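Local structure of prolyl-tRNA synthetase (Giardia lamblia ATCC 50803, 3IAL) at residues L88-D93 / S250-L255; G206-R211 / N490-V495; G290-P295 / D422-R427; P463-E468 / A502-P507. The protein probably attaches L-proline to tRNA(Pro) at the cost of ATP, as a class II aminoacyl-tRNA synthetase, and is seen here holding prolyl-adenylate. All coordinates share one frame; numbering follows the deposited sequence.

Contact 1. Residues L88-D93 / S250-L255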
loop_
_atom_site.group_PDB
_atom_site.type_symbol
_atom_site.label_atom_id
_atom_site.label_comp_id
_atom_site.label_asym_id
_atom_site.label_seq_id
_atom_site.Cartn_x
_atom_site.Cartn_y
_atom_site.Cartn_z
ATOM N N LEU B 88 16.849 -11.331 -16.122
ATOM C CA LEU B 88 16.749 -12.397 -15.130
ATOM C C LEU B 88 17.862 -13.436 -15.257
ATOM O O LEU B 88 18.251 -14.049 -14.262
ATOM C CB LEU B 88 15.378 -13.075 -15.247
ATOM C CG LEU B 88 14.922 -13.991 -14.119
ATOM C CD1 LEU B 88 14.591 -13.190 -12.869
ATOM C CD2 LEU B 88 13.721 -14.815 -14.581
ATOM N N LYS B 89 18.376 -13.617 -16.475
ATOM C CA LYS B 89 19.423 -14.610 -16.748
ATOM C C LYS B 89 20.869 -14.094 -16.573
ATOM O O LYS B 89 21.817 -14.870 -16.714
ATOM C CB LYS B 89 19.252 -15.163 -18.168
ATOM C CG LYS B 89 19.748 -14.225 -19.271
ATOM C CD LYS B 89 19.443 -14.761 -20.662
ATOM C CE LYS B 89 20.129 -13.918 -21.728
ATOM N NZ LYS B 89 19.694 -14.276 -23.102
ATOM N N LYS B 90 21.044 -12.802 -16.293
ATOM C CA LYS B 90 22.386 -12.208 -16.177
ATOM C C LYS B 90 23.263 -12.886 -15.105
ATOM O O LYS B 90 24.403 -13.248 -15.389
ATOM C CB LYS B 90 22.296 -10.701 -15.890
ATOM C CG LYS B 90 22.228 -9.797 -17.123
ATOM C CD LYS B 90 23.580 -9.162 -17.454
ATOM C CE LYS B 90 23.426 -7.820 -18.181
ATOM N NZ LYS B 90 22.774 -7.944 -19.527
ATOM N N GLU B 91 22.735 -13.056 -13.889
ATOM C CA GLU B 91 23.519 -13.607 -12.768
ATOM C C GLU B 91 23.268 -15.104 -12.635
ATOM O O GLU B 91 22.148 -15.526 -12.348
ATOM C CB GLU B 91 23.173 -12.895 -11.450
ATOM C CG GLU B 91 24.352 -12.718 -10.469
ATOM C CD GLU B 91 24.904 -14.020 -9.886
ATOM O OE1 GLU B 91 24.133 -14.978 -9.648
ATOM O OE2 GLU B 91 26.129 -14.073 -9.649
ATOM N N SER B 92 24.325 -15.892 -12.808
ATOM C CA SER B 92 24.222 -17.352 -12.913
ATOM C C SER B 92 23.657 -18.030 -11.662
ATOM O O SER B 92 22.648 -18.729 -11.731
ATOM C CB SER B 92 25.591 -17.955 -13.238
ATOM O OG SER B 92 25.513 -19.368 -13.347
ATOM N N ASP B 93 24.317 -17.837 -10.527
ATOM C CA ASP B 93 23.893 -18.495 -9.292
ATOM C C ASP B 93 22.495 -18.053 -8.843
ATOM O O ASP B 93 21.741 -18.852 -8.296
ATOM C CB ASP B 93 24.933 -18.284 -8.182
ATOM C CG ASP B 93 26.221 -19.081 -8.421
ATOM O OD1 ASP B 93 26.227 -19.989 -9.287
ATOM O OD2 ASP B 93 27.231 -18.800 -7.739
ATOM N N SER B 250 29.043 -6.357 -10.331
ATOM C CA SER B 250 29.853 -6.762 -11.485
ATOM C C SER B 250 28.966 -7.292 -12.605
ATOM O O SER B 250 29.141 -6.939 -13.760
ATOM C CB SER B 250 30.863 -7.837 -11.088
ATOM O OG SER B 250 31.674 -8.174 -12.200
ATOM N N THR B 251 28.004 -8.139 -12.253
ATOM C CA THR B 251 27.127 -8.751 -13.251
ATOM C C THR B 251 26.271 -7.698 -13.949
ATOM O O THR B 251 26.137 -7.719 -15.163
ATOM C CB THR B 251 26.220 -9.827 -12.621
ATOM O OG1 THR B 251 27.029 -10.779 -11.921
ATOM C CG2 THR B 251 25.400 -10.547 -13.690
ATOM N N PHE B 252 25.721 -6.758 -13.186
ATOM C CA PHE B 252 24.837 -5.733 -13.765
ATOM C C PHE B 252 25.548 -4.414 -14.082
ATOM O O PHE B 252 24.907 -3.425 -14.437
ATOM C CB PHE B 252 23.604 -5.547 -12.863
ATOM C CG PHE B 252 22.718 -6.756 -12.843
ATOM C CD1 PHE B 252 21.738 -6.920 -13.806
ATOM C CD2 PHE B 252 22.914 -7.770 -11.919
ATOM C CE1 PHE B 252 20.939 -8.049 -13.823
ATOM C CE2 PHE B 252 22.117 -8.909 -11.937
ATOM C CZ PHE B 252 21.131 -9.044 -12.890
ATOM N N ASP B 253 26.878 -4.420 -14.000
ATOM C CA ASP B 253 27.698 -3.258 -14.345
ATOM C C ASP B 253 27.293 -2.009 -13.566
ATOM O O ASP B 253 27.018 -0.956 -14.152
ATOM C CB ASP B 253 27.648 -2.987 -15.857
ATOM C CG ASP B 253 28.313 -4.077 -16.669
ATOM O OD1 ASP B 253 28.330 -5.245 -16.217
ATOM O OD2 ASP B 253 28.816 -3.755 -17.769
ATOM N N ILE B 254 27.228 -2.152 -12.244
ATOM C CA ILE B 254 27.029 -1.030 -11.355
ATOM C C ILE B 254 28.394 -0.536 -10.915
ATOM O O ILE B 254 29.121 -1.226 -10.191
ATOM C CB ILE B 254 26.206 -1.382 -10.096
ATOM C CG1 ILE B 254 24.891 -2.072 -10.469
ATOM C CG2 ILE B 254 25.935 -0.105 -9.307
ATOM C CD1 ILE B 254 24.060 -2.463 -9.286
ATOM N N LEU B 255 28.728 0.669 -11.350
ATOM C CA LEU B 255 30.010 1.261 -11.059
ATOM C C LEU B 255 29.804 2.717 -10.675
ATOM O O LEU B 255 28.940 3.390 -11.228
ATOM C CB LEU B 255 30.921 1.166 -12.292
ATOM C CG LEU B 255 31.531 -0.203 -12.617
ATOM C CD1 LEU B 255 32.181 -0.158 -14.001
ATOM C CD2 LEU B 255 32.559 -0.616 -11.558
#
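The start of helix 92-98 meets the end of helix 247-251 here: E91, the N-cap residue of the first, lies against T251, the last residue of the second, and F252 follows at the helix exit. That exit is a Schellman motif with D253 at the C-prime position, where I254 N reaches S249 O and D253 N makes a weak bond to S250 O. The T251 side chain has two roles. With chi1 at -54°, OG1 sits beside its own backbone N and bonds back to R247 O, while the methyl CG2 is turned onto the other segment, 3.3 Å from K90 O. A threonine suits the place because one branch serves its own helix and the other packs. The E91 chain crosses the T251 side chain at about a right angle, with E91 CG 3.6 Å from T251 OG1. Its carboxylate works elsewhere: OE1 caps H94 N at the beginning of helix 92-98, and OE2 makes a weak, long ion pair with R247, which also salt-bridges D93. The buried ring of F252 packs next to these, against the aliphatic parts of K90 and E91, and also touches T125 and S129 of helix 124-134. E91 CB is 4.2 Å from F252 CE2. K90 CB and CG approach the ring obliquely, and the bent chain carries the ammonium off: K90 CB is 3.6 Å from F252 CZ.

Contact 2. Residues G206-R211 / N490-V495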
loop_
_atom_site.group_PDB
_atom_site.type_symbol
_atom_site.label_atom_id
_atom_site.label_comp_id
_atom_site.label_asym_id
_atom_site.label_seq_id
_atom_site.Cartn_x
_atom_site.Cartn_y
_atom_site.Cartn_z
ATOM N N GLY B 206 12.096 -14.473 17.323
ATOM C CA GLY B 206 12.661 -15.425 16.382
ATOM C C GLY B 206 14.122 -15.652 16.703
ATOM O O GLY B 206 14.747 -14.816 17.349
ATOM N N GLN B 207 14.669 -16.779 16.254
ATOM C CA GLN B 207 16.102 -17.043 16.407
ATOM C C GLN B 207 16.893 -16.397 15.274
ATOM O O GLN B 207 16.781 -16.808 14.117
ATOM C CB GLN B 207 16.390 -18.547 16.434
ATOM C CG GLN B 207 17.866 -18.886 16.645
ATOM C CD GLN B 207 18.403 -18.394 17.983
ATOM O OE1 GLN B 207 17.855 -18.712 19.037
ATOM N NE2 GLN B 207 19.488 -17.630 17.945
ATOM N N LYS B 208 17.693 -15.386 15.615
ATOM C CA LYS B 208 18.592 -14.748 14.658
ATOM C C LYS B 208 19.767 -15.672 14.362
ATOM O O LYS B 208 20.482 -16.061 15.279
ATOM C CB LYS B 208 19.108 -13.423 15.215
ATOM C CG LYS B 208 20.307 -12.853 14.454
ATOM C CD LYS B 208 20.543 -11.388 14.801
ATOM C CE LYS B 208 21.707 -10.809 14.017
ATOM N NZ LYS B 208 21.815 -9.341 14.247
ATOM N N LEU B 209 19.963 -16.009 13.087
ATOM C CA LEU B 209 21.063 -16.872 12.671
ATOM C C LEU B 209 21.760 -16.380 11.421
ATOM O O LEU B 209 21.147 -15.764 10.556
ATOM C CB LEU B 209 20.551 -18.280 12.378
ATOM C CG LEU B 209 19.872 -19.043 13.508
ATOM C CD1 LEU B 209 19.203 -20.285 12.941
ATOM C CD2 LEU B 209 20.867 -19.391 14.616
ATOM N N ARG B 210 23.048 -16.685 11.331
ATOM C CA ARG B 210 23.743 -16.710 10.067
ATOM C C ARG B 210 23.388 -18.054 9.407
ATOM O O ARG B 210 23.784 -19.117 9.892
ATOM C CB ARG B 210 25.255 -16.589 10.276
ATOM C CG ARG B 210 26.093 -16.646 8.988
ATOM C CD ARG B 210 25.967 -15.380 8.165
ATOM N NE ARG B 210 26.610 -14.228 8.802
ATOM C CZ ARG B 210 27.919 -13.952 8.757
ATOM N NH1 ARG B 210 28.768 -14.736 8.101
ATOM N NH2 ARG B 210 28.385 -12.874 9.380
ATOM N N ARG B 211 22.631 -18.000 8.312
ATOM C CA ARG B 211 22.236 -19.215 7.596
ATOM C C ARG B 211 23.480 -19.974 7.141
ATOM O O ARG B 211 24.462 -19.366 6.715
ATOM C CB ARG B 211 21.329 -18.864 6.407
ATOM C CG ARG B 211 20.892 -20.037 5.528
ATOM C CD ARG B 211 19.896 -20.940 6.229
ATOM N NE ARG B 211 18.558 -20.360 6.366
ATOM C CZ ARG B 211 17.771 -20.490 7.444
ATOM N NH1 ARG B 211 18.189 -21.130 8.535
ATOM N NH2 ARG B 211 16.554 -19.948 7.452
ATOM N N ASN B 490 24.670 -18.288 15.415
ATOM C CA ASN B 490 24.680 -16.864 15.724
ATOM C C ASN B 490 26.116 -16.443 15.986
ATOM O O ASN B 490 26.700 -16.872 16.978
ATOM C CB ASN B 490 23.820 -16.599 16.955
ATOM C CG ASN B 490 23.528 -15.124 17.165
ATOM O OD1 ASN B 490 24.338 -14.256 16.831
ATOM N ND2 ASN B 490 22.367 -14.837 17.735
ATOM N N PRO B 491 26.706 -15.619 15.094
ATOM C CA PRO B 491 28.105 -15.245 15.284
ATOM C C PRO B 491 28.359 -14.456 16.572
ATOM O O PRO B 491 29.477 -14.482 17.095
ATOM C CB PRO B 491 28.411 -14.383 14.051
ATOM C CG PRO B 491 27.390 -14.740 13.063
ATOM C CD PRO B 491 26.164 -15.030 13.859
ATOM N N ASP B 492 27.327 -13.779 17.073
ATOM C CA ASP B 492 27.409 -13.027 18.329
ATOM C C ASP B 492 27.440 -13.910 19.588
ATOM O O ASP B 492 27.723 -13.409 20.676
ATOM C CB ASP B 492 26.249 -12.027 18.418
ATOM C CG ASP B 492 26.298 -10.974 17.314
ATOM O OD1 ASP B 492 27.401 -10.449 17.034
ATOM O OD2 ASP B 492 25.233 -10.679 16.729
ATOM N N GLU B 493 27.133 -15.199 19.446
ATOM C CA GLU B 493 27.302 -16.157 20.535
ATOM C C GLU B 493 28.711 -16.715 20.464
ATOM O O GLU B 493 29.082 -17.344 19.475
ATOM C CB GLU B 493 26.311 -17.316 20.422
ATOM C CG GLU B 493 24.878 -16.968 20.762
ATOM C CD GLU B 493 23.926 -18.125 20.513
ATOM O OE1 GLU B 493 22.779 -17.871 20.099
ATOM O OE2 GLU B 493 24.321 -19.286 20.732
ATOM N N ASN B 494 29.501 -16.498 21.509
ATOM C CA ASN B 494 30.883 -16.979 21.503
ATOM C C ASN B 494 31.053 -18.285 22.272
ATOM O O ASN B 494 30.595 -18.419 23.405
ATOM C CB ASN B 494 31.854 -15.899 21.995
ATOM C CG ASN B 494 32.636 -15.268 20.851
ATOM O OD1 ASN B 494 33.266 -15.973 20.058
ATOM N ND2 ASN B 494 32.597 -13.940 20.756
ATOM N N VAL B 495 31.695 -19.251 21.618
ATOM C CA VAL B 495 31.884 -20.570 22.195
ATOM C C VAL B 495 32.912 -20.501 23.316
ATOM O O VAL B 495 33.881 -19.738 23.249
ATOM C CB VAL B 495 32.309 -21.619 21.135
ATOM C CG1 VAL B 495 33.681 -21.295 20.553
ATOM C CG2 VAL B 495 32.301 -23.019 21.739
HETATM O O HOH W 1 20.885 -15.786 19.972
#
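Strand 207-211 of the catalytic core pairs antiparallel with strand 485-489 of the C-terminal domain, and N490, which packs against K208 and L209, turns the chain away where that pairing ends. N490 to E493 form a type I beta turn, closed by E493 N bonding to N490 O at 3.0 Å. Asparagine is well suited to the first position: with CG anti to its backbone N (chi1 -167°), OD1 accepts from D492 N at 3.0 Å, an Asx turn within the beta turn. Its ND2 comes to 3.3 Å from K208 O, but the angle is too poor for a bond. That carbonyl instead takes Q207 NE2 at 3.2 Å, the donor lying above the carbonyl plane. A water accepts from Q207 NE2 at 3.1 Å and, weakly, from N490 ND2, and donates to E493 OE1 at 2.8 Å. E493 is fixed further by Y513 at OE1 and R461 at OE2. P491, second in the turn, suits it by its fixed phi (-63°); its CG lies 4.0 Å from R210 CB and over one face of the R210 guanidinium, which makes a cation-pi contact with Y222. K208 NZ stays 4.4 Å from D492 OD2, beyond a salt bridge. Between strand and turn, side chains therefore meet through a shared water and apolar packing, with K208 and D492 probably adding a weak attraction.

Contact 3. Residues G290-P295 / D422-R427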
loop_
_atom_site.group_PDB
_atom_site.type_symbol
_atom_site.label_atom_id
_atom_site.label_comp_id
_atom_site.label_asym_id
_atom_site.label_seq_id
_atom_site.Cartn_x
_atom_site.Cartn_y
_atom_site.Cartn_z
ATOM N N GLY B 290 -9.633 -19.304 19.290
ATOM C CA GLY B 290 -9.276 -18.704 18.001
ATOM C C GLY B 290 -8.143 -17.705 18.126
ATOM O O GLY B 290 -7.139 -17.981 18.787
ATOM N N LEU B 291 -8.312 -16.540 17.498
ATOM C CA LEU B 291 -7.260 -15.551 17.405
ATOM C C LEU B 291 -7.131 -14.745 18.687
ATOM O O LEU B 291 -8.089 -14.595 19.436
ATOM C CB LEU B 291 -7.515 -14.580 16.237
ATOM C CG LEU B 291 -7.642 -15.175 14.831
ATOM C CD1 LEU B 291 -7.994 -14.097 13.824
ATOM C CD2 LEU B 291 -6.372 -15.902 14.423
ATOM N N VAL B 292 -5.923 -14.240 18.909
ATOM C CA VAL B 292 -5.594 -13.321 19.986
ATOM C C VAL B 292 -4.627 -12.310 19.350
ATOM O O VAL B 292 -3.447 -12.583 19.218
ATOM C CB VAL B 292 -4.902 -14.073 21.150
ATOM C CG1 VAL B 292 -4.372 -13.109 22.201
ATOM C CG2 VAL B 292 -5.859 -15.118 21.774
ATOM N N LEU B 293 -5.139 -11.148 18.955
ATOM C CA LEU B 293 -4.394 -10.218 18.104
ATOM C C LEU B 293 -3.640 -9.149 18.894
ATOM O O LEU B 293 -4.229 -8.469 19.730
ATOM C CB LEU B 293 -5.349 -9.520 17.124
ATOM C CG LEU B 293 -6.158 -10.434 16.206
ATOM C CD1 LEU B 293 -7.178 -9.613 15.419
ATOM C CD2 LEU B 293 -5.239 -11.212 15.265
ATOM N N PRO B 294 -2.340 -8.980 18.611
ATOM C CA PRO B 294 -1.658 -7.780 19.074
ATOM C C PRO B 294 -2.354 -6.524 18.523
ATOM O O PRO B 294 -2.923 -6.581 17.421
ATOM C CB PRO B 294 -0.260 -7.923 18.485
ATOM C CG PRO B 294 -0.087 -9.382 18.240
ATOM C CD PRO B 294 -1.441 -9.873 17.860
ATOM N N PRO B 295 -2.342 -5.410 19.286
ATOM C CA PRO B 295 -3.033 -4.182 18.880
ATOM C C PRO B 295 -2.718 -3.690 17.465
ATOM O O PRO B 295 -3.634 -3.257 16.760
ATOM C CB PRO B 295 -2.564 -3.155 19.922
ATOM C CG PRO B 295 -2.334 -3.950 21.144
ATOM C CD PRO B 295 -1.855 -5.322 20.675
ATOM N N ASP B 422 -1.612 -1.979 26.522
ATOM C CA ASP B 422 -0.182 -2.132 26.787
ATOM C C ASP B 422 0.132 -3.310 27.701
ATOM O O ASP B 422 1.116 -4.025 27.481
ATOM C CB ASP B 422 0.398 -0.854 27.412
ATOM C CG ASP B 422 0.436 0.310 26.442
ATOM O OD1 ASP B 422 0.361 0.077 25.217
ATOM O OD2 ASP B 422 0.536 1.462 26.908
ATOM N N ALA B 423 -0.688 -3.505 28.731
ATOM C CA ALA B 423 -0.500 -4.638 29.642
ATOM C C ALA B 423 -0.795 -5.946 28.910
ATOM O O ALA B 423 -0.125 -6.963 29.128
ATOM C CB ALA B 423 -1.368 -4.488 30.885
ATOM N N TYR B 424 -1.788 -5.898 28.028
ATOM C CA TYR B 424 -2.147 -7.024 27.151
ATOM C C TYR B 424 -0.981 -7.442 26.245
ATOM O O TYR B 424 -0.621 -8.618 26.194
ATOM C CB TYR B 424 -3.384 -6.619 26.346
ATOM C CG TYR B 424 -3.813 -7.496 25.192
ATOM C CD1 TYR B 424 -4.415 -8.733 25.403
ATOM C CD2 TYR B 424 -3.707 -7.037 23.887
ATOM C CE1 TYR B 424 -4.856 -9.504 24.328
ATOM C CE2 TYR B 424 -4.137 -7.789 22.823
ATOM C CZ TYR B 424 -4.707 -9.021 23.037
ATOM O OH TYR B 424 -5.128 -9.758 21.946
ATOM N N LYS B 425 -0.389 -6.466 25.557
ATOM C CA LYS B 425 0.821 -6.676 24.763
ATOM C C LYS B 425 1.932 -7.322 25.566
ATOM O O LYS B 425 2.555 -8.279 25.111
ATOM C CB LYS B 425 1.351 -5.341 24.233
ATOM C CG LYS B 425 0.739 -4.880 22.926
ATOM C CD LYS B 425 1.304 -3.537 22.499
ATOM C CE LYS B 425 2.764 -3.627 22.048
ATOM N NZ LYS B 425 3.200 -2.345 21.436
ATOM N N ALA B 426 2.189 -6.776 26.757
ATOM C CA ALA B 426 3.271 -7.254 27.613
ATOM C C ALA B 426 3.042 -8.694 28.092
ATOM O O ALA B 426 4.006 -9.456 28.197
ATOM C CB ALA B 426 3.492 -6.303 28.804
ATOM N N ARG B 427 1.788 -9.075 28.357
ATOM C CA ARG B 427 1.476 -10.481 28.673
ATOM C C ARG B 427 1.669 -11.398 27.451
ATOM O O ARG B 427 2.220 -12.493 27.582
ATOM C CB ARG B 427 0.056 -10.650 29.226
ATOM C CG ARG B 427 -0.159 -10.024 30.600
ATOM C CD ARG B 427 -1.531 -10.355 31.178
ATOM N NE ARG B 427 -2.644 -9.973 30.305
ATOM C CZ ARG B 427 -3.266 -8.793 30.309
ATOM N NH1 ARG B 427 -2.900 -7.817 31.136
ATOM N NH2 ARG B 427 -4.269 -8.583 29.467
#
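Hydrogen bonding and apolar packing join L293 and its neighbours to Y424 on helix 416-438. The 290-295 segment belongs to the linker that runs from helix 276-285 into strand 302-307 of the five-stranded mixed sheet of the anticodon-binding domain; helix 416-438 comes later in the chain than that sheet's last strand, 391-394. The polar part is one bond: Y424 OH donates to L293 O at 2.7 Å. The acceptor lies in the plane of the ring at its edge, whereas the hydroxyl stands above the carbonyl plane, 55° out of it and not on a lone pair. Tyrosine is apt because its length, with CG anti to the backbone N (chi1 169°), spans from the helix to the linker and delivers a donor to a buried carbonyl; the backbone of L293 also hydrogen-bonds with G361. Apolar groups pack beside that bond. V292 CG1 lies 3.4 Å from Y424 OH and approaches the ring obliquely, while P295 CD reaches the ring edge 4.0 Å from Y424 CE2. The Y424 side chain also touches P363 and D384. A third group is aliphatic: the prolyl ring of P295 crosses the K425 chain, whose methylenes provide an apolar surface before the chain bends at chi3. K425 NZ makes a weak hydrogen bond to D200 O and a long, weak ion pair with E201. Packing is tight where P295 CD comes to 3.5 Å from K425 CG.

Contact 4. Residues P463-E468 / A502-P507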
loop_
_atom_site.group_PDB
_atom_site.type_symbol
_atom_site.label_atom_id
_atom_site.label_comp_id
_atom_site.label_asym_id
_atom_site.label_seq_id
_atom_site.Cartn_x
_atom_site.Cartn_y
_atom_site.Cartn_z
ATOM N N PRO B 463 27.154 -27.445 20.213
ATOM C CA PRO B 463 28.466 -27.004 19.736
ATOM C C PRO B 463 28.871 -27.825 18.512
ATOM O O PRO B 463 28.553 -29.021 18.434
ATOM C CB PRO B 463 29.405 -27.251 20.926
ATOM C CG PRO B 463 28.663 -28.162 21.854
ATOM C CD PRO B 463 27.204 -28.081 21.542
ATOM N N PHE B 464 29.545 -27.181 17.567
ATOM C CA PHE B 464 29.848 -27.792 16.281
ATOM C C PHE B 464 31.205 -27.300 15.782
ATOM O O PHE B 464 31.588 -26.160 16.046
ATOM C CB PHE B 464 28.726 -27.450 15.291
ATOM C CG PHE B 464 28.791 -28.198 13.992
ATOM C CD1 PHE B 464 28.685 -29.577 13.958
ATOM C CD2 PHE B 464 28.916 -27.508 12.791
ATOM C CE1 PHE B 464 28.726 -30.267 12.740
ATOM C CE2 PHE B 464 28.960 -28.176 11.584
ATOM C CZ PHE B 464 28.866 -29.562 11.555
ATOM N N TYR B 465 31.909 -28.156 15.046
ATOM C CA TYR B 465 33.325 -27.942 14.730
ATOM C C TYR B 465 33.641 -26.969 13.577
ATOM O O TYR B 465 34.795 -26.582 13.413
ATOM C CB TYR B 465 33.999 -29.295 14.454
ATOM C CG TYR B 465 33.814 -29.810 13.045
ATOM C CD1 TYR B 465 34.793 -29.589 12.071
ATOM C CD2 TYR B 465 32.668 -30.504 12.681
ATOM C CE1 TYR B 465 34.634 -30.054 10.783
ATOM C CE2 TYR B 465 32.499 -30.967 11.392
ATOM C CZ TYR B 465 33.490 -30.744 10.448
ATOM O OH TYR B 465 33.326 -31.196 9.161
ATOM N N THR B 466 32.647 -26.588 12.778
ATOM C CA THR B 466 32.899 -25.729 11.625
ATOM C C THR B 466 31.673 -24.923 11.178
ATOM O O THR B 466 30.533 -25.340 11.360
ATOM C CB THR B 466 33.386 -26.554 10.418
ATOM O OG1 THR B 466 33.785 -25.670 9.370
ATOM C CG2 THR B 466 32.276 -27.482 9.894
ATOM N N THR B 467 31.928 -23.762 10.590
ATOM C CA THR B 467 30.886 -22.980 9.943
ATOM C C THR B 467 31.092 -23.009 8.438
ATOM O O THR B 467 30.397 -22.311 7.706
ATOM C CB THR B 467 30.905 -21.517 10.417
ATOM O OG1 THR B 467 32.120 -20.883 9.982
ATOM C CG2 THR B 467 30.787 -21.450 11.926
ATOM N N GLU B 468 32.047 -23.828 7.991
ATOM C CA GLU B 468 32.437 -23.904 6.595
ATOM C C GLU B 468 31.646 -25.011 5.874
ATOM O O GLU B 468 30.841 -25.726 6.491
ATOM C CB GLU B 468 33.963 -24.123 6.494
ATOM C CG GLU B 468 34.785 -22.959 7.108
ATOM C CD GLU B 468 36.303 -23.197 7.149
ATOM O OE1 GLU B 468 36.771 -24.345 6.997
ATOM O OE2 GLU B 468 37.037 -22.211 7.356
ATOM N N ALA B 502 29.539 -31.571 19.251
ATOM C CA ALA B 502 28.604 -32.652 19.596
ATOM C C ALA B 502 28.617 -33.833 18.625
ATOM O O ALA B 502 28.217 -34.935 18.993
ATOM C CB ALA B 502 27.185 -32.102 19.684
ATOM N N LEU B 503 29.039 -33.605 17.382
ATOM C CA LEU B 503 28.900 -34.620 16.346
ATOM C C LEU B 503 30.210 -35.324 15.974
ATOM O O LEU B 503 30.217 -36.538 15.794
ATOM C CB LEU B 503 28.234 -34.019 15.108
ATOM C CG LEU B 503 26.862 -33.375 15.356
ATOM C CD1 LEU B 503 26.239 -32.935 14.048
ATOM C CD2 LEU B 503 25.907 -34.308 16.114
ATOM N N SER B 504 31.302 -34.570 15.873
ATOM C CA SER B 504 32.594 -35.102 15.419
ATOM C C SER B 504 33.582 -35.357 16.550
ATOM O O SER B 504 34.534 -36.120 16.378
ATOM C CB SER B 504 33.244 -34.124 14.431
ATOM O OG SER B 504 33.580 -32.894 15.064
ATOM N N GLY B 505 33.378 -34.704 17.692
ATOM C CA GLY B 505 34.333 -34.759 18.795
ATOM C C GLY B 505 35.479 -33.760 18.691
ATOM O O GLY B 505 36.258 -33.611 19.638
ATOM N N LYS B 506 35.580 -33.072 17.552
ATOM C CA LYS B 506 36.623 -32.072 17.310
ATOM C C LYS B 506 36.358 -30.802 18.122
ATOM O O LYS B 506 35.285 -30.667 18.713
ATOM C CB LYS B 506 36.693 -31.738 15.815
ATOM C CG LYS B 506 37.079 -32.915 14.933
ATOM C CD LYS B 506 37.203 -32.485 13.479
ATOM C CE LYS B 506 37.334 -33.680 12.548
ATOM N NZ LYS B 506 37.078 -33.297 11.126
ATOM N N PRO B 507 37.329 -29.866 18.160
ATOM C CA PRO B 507 37.094 -28.633 18.911
ATOM C C PRO B 507 35.933 -27.831 18.328
ATOM O O PRO B 507 35.796 -27.760 17.101
ATOM C CB PRO B 507 38.412 -27.865 18.761
ATOM C CG PRO B 507 39.425 -28.892 18.376
ATOM C CD PRO B 507 38.682 -29.895 17.573
HETATM O O HOH W 2 37.034 -27.660 14.917
#
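With chi1 at 83°, Y465 holds its CG between its backbone N and carbonyl carbon, and S504 does the same with OG at 65°; these settings bring the serine oxygen 3.5 Å from Y465 CD2, obliquely to the ring. OG is also turned back on its own chain, where it accepts from K506 N at 3.2 Å. G505, between S504 and K506, takes phi 85°, a conformation that glycine adopts without strain. K506 then runs extended beside the tyrosine, pointing the same way, with K506 CD 4.0 Å from Y465 CD1, and its NZ ends 4.1 Å from Y465 CE1. The backbone of Y465 also meets the loop through a CA-H...O contact, its CA 3.4 Å from P507 O. A conventional bond secures the other end: A502 N donates, nearly straight, to P463 O at 2.9 Å. Separately, F464 CE1 packs 3.9 Å from L503 CD1. W474 of helix 472-482 touches both Y465 and L503. The S504-K506 bend is an ST turn, and it lies in the loop that folds over the end of strand 459-464 before strand 510-515 pairs antiparallel with it in the C-terminal domain of this prolyl-tRNA synthetase.

In the fold
From the N terminus, residues 88-93 meet 250-255, and contact 1 closes a long loop at the rim of the catalytic core. Residues 206-211 lie within that loop but find their partner only at 490-495, so contacts 1 and 2 cross, and contact 2 ties the core to the C-terminal domain. Contact 3 falls wholly within the span of contact 2, joining the loop 290-295, ahead of strand 302-307, to helix 416-438, with the five-stranded mixed sheet between them in sequence. Contact 4 opens at 463-468 and closes at 502-507, crossing contact 2; both border the paired strands 207-211, 485-489, 510-515 and 459-464, their centres about 15 Å apart. Contacts 1 and 3 lie on opposite sides of the chain's centre.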